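Local coordinates for microbial collagenase (Bacillus anthracis, PDB 5SV5), which forms the pre-peptidase C-terminal domain of a putative microbial collagenase, a module that probably helps the enzyme bind its collagen substrate, at residues A[53-58]-A[63-68]. Sequence-based numbering, arbitrary orientation.
Sequences WVLHHE and NYAAYG
Trp53 lies with one face of its indole against the backbone of Tyr67 and Gly68. Its chi1 of 63° sets CG between the backbone N and the carbonyl carbon and turns the ring under the partner strand. Past CB and CG, CD1, NE1 and CE2 run beneath Gly68 CA, which makes a CH-pi contact over the five-membered ring, 24° off its normal; CE2 comes 3.4 Å from this CA, and NE1 hydrogen-bonds Ile75 O. Gly68 N sits over the ring centre, 3.3 Å above the plane, with CD2 and CZ2 beneath it. CE3 meets Gly68 N and Tyr67 CA, CZ3 and CH2 pass under Tyr67 C, and CH2 ends 4.1 Å from Ala66 CB.

The backbones pair antiparallel through a nearly straight bond from Gly68 N to Trp53 O (2.9 Å, 178° at the hydrogen) and another from Leu55 N to Ala66 O. Ala65 N also binds Leu55 O, so Ala65 and Ala66 both face Leu55, a classic beta bulge. On the Val54 side, Val54 CG1 sits over the Tyr64 ring, 4.0 Å from its centroid, while His56 CE1 approaches Tyr64 CD1 at 3.4 Å with the two rings oblique. His56 ND1 bonds Asp60 O and only weakly Asn63 O; a water joins Asn63 O to His57 N.

Strands 51-57 and 66-71 are the two arms of a beta hairpin within the beta-sandwich. Strand 84-92 pairs along the other edge of 51-57, and the side chains of Trp53 and Leu55 both touch its Leu88 and Ile41 of strand 37-45.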
loop_
_atom_site.group_PDB
_atom_site.type_symbol
_atom_site.label_atom_id
_atom_site.label_comp_id
_atom_site.label_asym_id
_atom_site.label_seq_id
_atom_site.Cartn_x
_atom_site.Cartn_y
_atom_site.Cartn_z
ATOM N N TRP A 53 5.262 -1.987 -1.056
ATOM C CA TRP A 53 4.356 -0.856 -1.026
ATOM C C TRP A 53 5.087 0.376 -0.503
ATOM O O TRP A 53 6.075 0.267 0.243
ATOM C CB TRP A 53 3.083 -1.141 -0.198
ATOM C CG TRP A 53 3.279 -1.408 1.268
ATOM C CD1 TRP A 53 3.290 -2.627 1.866
ATOM C CD2 TRP A 53 3.465 -0.443 2.316
ATOM N NE1 TRP A 53 3.478 -2.495 3.228
ATOM C CE2 TRP A 53 3.597 -1.159 3.527
ATOM C CE3 TRP A 53 3.537 0.958 2.349
ATOM C CZ2 TRP A 53 3.808 -0.515 4.758
ATOM C CZ3 TRP A 53 3.772 1.584 3.562
ATOM C CH2 TRP A 53 3.899 0.851 4.751
ATOM N N VAL A 54 4.603 1.544 -0.921
ATOM C CA VAL A 54 5.076 2.826 -0.415
ATOM C C VAL A 54 3.854 3.707 -0.126
ATOM O O VAL A 54 2.801 3.560 -0.758
ATOM C CB VAL A 54 6.059 3.543 -1.365
ATOM C CG1 VAL A 54 7.316 2.737 -1.578
ATOM C CG2 VAL A 54 5.422 3.934 -2.693
ATOM N N LEU A 55 4.012 4.627 0.815
ATOM C CA LEU A 55 2.934 5.492 1.274
ATOM C C LEU A 55 3.354 6.947 1.218
ATOM O O LEU A 55 4.453 7.284 1.685
ATOM C CB LEU A 55 2.588 5.138 2.724
ATOM C CG LEU A 55 1.432 5.904 3.367
ATOM C CD1 LEU A 55 0.097 5.426 2.831
ATOM C CD2 LEU A 55 1.486 5.770 4.884
ATOM N N HIS A 56 2.486 7.811 0.685
ATOM C CA HIS A 56 2.698 9.243 0.704
ATOM C C HIS A 56 1.548 9.953 1.395
ATOM O O HIS A 56 0.379 9.683 1.111
ATOM C CB HIS A 56 2.808 9.828 -0.719
ATOM C CG HIS A 56 4.026 9.393 -1.456
ATOM N ND1 HIS A 56 5.243 10.001 -1.286
ATOM C CD2 HIS A 56 4.226 8.400 -2.350
ATOM C CE1 HIS A 56 6.139 9.401 -2.050
ATOM N NE2 HIS A 56 5.550 8.416 -2.695
ATOM N N HIS A 57 1.885 10.886 2.283
ATOM C CA HIS A 57 0.913 11.883 2.726
ATOM C C HIS A 57 0.694 12.845 1.548
ATOM O O HIS A 57 1.647 13.135 0.812
ATOM C CB HIS A 57 1.476 12.614 3.939
ATOM C CG HIS A 57 0.535 13.590 4.571
ATOM N ND1 HIS A 57 0.454 14.895 4.182
ATOM C CD2 HIS A 57 -0.323 13.450 5.606
ATOM C CE1 HIS A 57 -0.436 15.515 4.927
ATOM N NE2 HIS A 57 -0.923 14.660 5.799
ATOM N N GLU A 58 -0.558 13.298 1.369
ATOM C CA GLU A 58 -0.973 14.190 0.266
ATOM C C GLU A 58 -0.004 15.338 0.003
ATOM O O GLU A 58 0.219 15.779 -1.123
ATOM C CB GLU A 58 -2.384 14.803 0.569
ATOM C CG GLU A 58 -2.520 15.563 1.901
ATOM C CD GLU A 58 -3.901 16.152 2.152
ATOM O OE1 GLU A 58 -4.460 15.938 3.258
ATOM O OE2 GLU A 58 -4.429 16.851 1.263
ATOM N N ASN A 63 8.770 12.403 -0.761
ATOM C CA ASN A 63 9.294 11.658 0.379
ATOM C C ASN A 63 8.239 10.712 0.885
ATOM O O ASN A 63 7.075 11.082 0.962
ATOM C CB ASN A 63 9.730 12.630 1.455
ATOM C CG ASN A 63 10.837 13.546 0.969
ATOM O OD1 ASN A 63 11.929 13.096 0.615
ATOM N ND2 ASN A 63 10.560 14.834 0.930
ATOM N N TYR A 64 8.644 9.499 1.234
ATOM C CA TYR A 64 7.683 8.531 1.728
ATOM C C TYR A 64 7.319 8.831 3.162
ATOM O O TYR A 64 8.181 9.086 3.984
ATOM C CB TYR A 64 8.254 7.111 1.686
ATOM C CG TYR A 64 8.741 6.678 0.337
ATOM C CD1 TYR A 64 7.892 6.728 -0.758
ATOM C CD2 TYR A 64 10.030 6.178 0.149
ATOM C CE1 TYR A 64 8.310 6.332 -2.013
ATOM C CE2 TYR A 64 10.456 5.755 -1.109
ATOM C CZ TYR A 64 9.580 5.834 -2.186
ATOM O OH TYR A 64 9.959 5.426 -3.442
ATOM N N ALA A 65 6.036 8.769 3.463
ATOM C CA ALA A 65 5.587 8.796 4.843
ATOM C C ALA A 65 5.953 7.482 5.545
ATOM O O ALA A 65 6.232 7.483 6.736
ATOM C CB ALA A 65 4.096 9.035 4.899
ATOM N N ALA A 66 5.927 6.383 4.790
ATOM C CA ALA A 66 6.308 5.057 5.275
ATOM C C ALA A 66 6.526 4.177 4.050
ATOM O O ALA A 66 6.085 4.525 2.941
ATOM C CB ALA A 66 5.230 4.469 6.171
ATOM N N TYR A 67 7.166 3.036 4.252
ATOM C CA TYR A 67 7.306 2.055 3.183
ATOM C C TYR A 67 7.322 0.677 3.792
ATOM O O TYR A 67 7.654 0.490 4.974
ATOM C CB TYR A 67 8.556 2.312 2.332
ATOM C CG TYR A 67 9.817 2.415 3.114
ATOM C CD1 TYR A 67 10.523 1.278 3.464
ATOM C CD2 TYR A 67 10.308 3.655 3.516
ATOM C CE1 TYR A 67 11.697 1.366 4.189
ATOM C CE2 TYR A 67 11.489 3.760 4.229
ATOM C CZ TYR A 67 12.169 2.611 4.573
ATOM O OH TYR A 67 13.333 2.712 5.288
ATOM N N GLY A 68 6.952 -0.315 2.994
ATOM C CA GLY A 68 6.941 -1.670 3.479
ATOM C C GLY A 68 8.308 -2.304 3.562
ATOM O O GLY A 68 9.177 -2.063 2.718
HETATM O O HOH W 1 4.668 11.690 2.217
#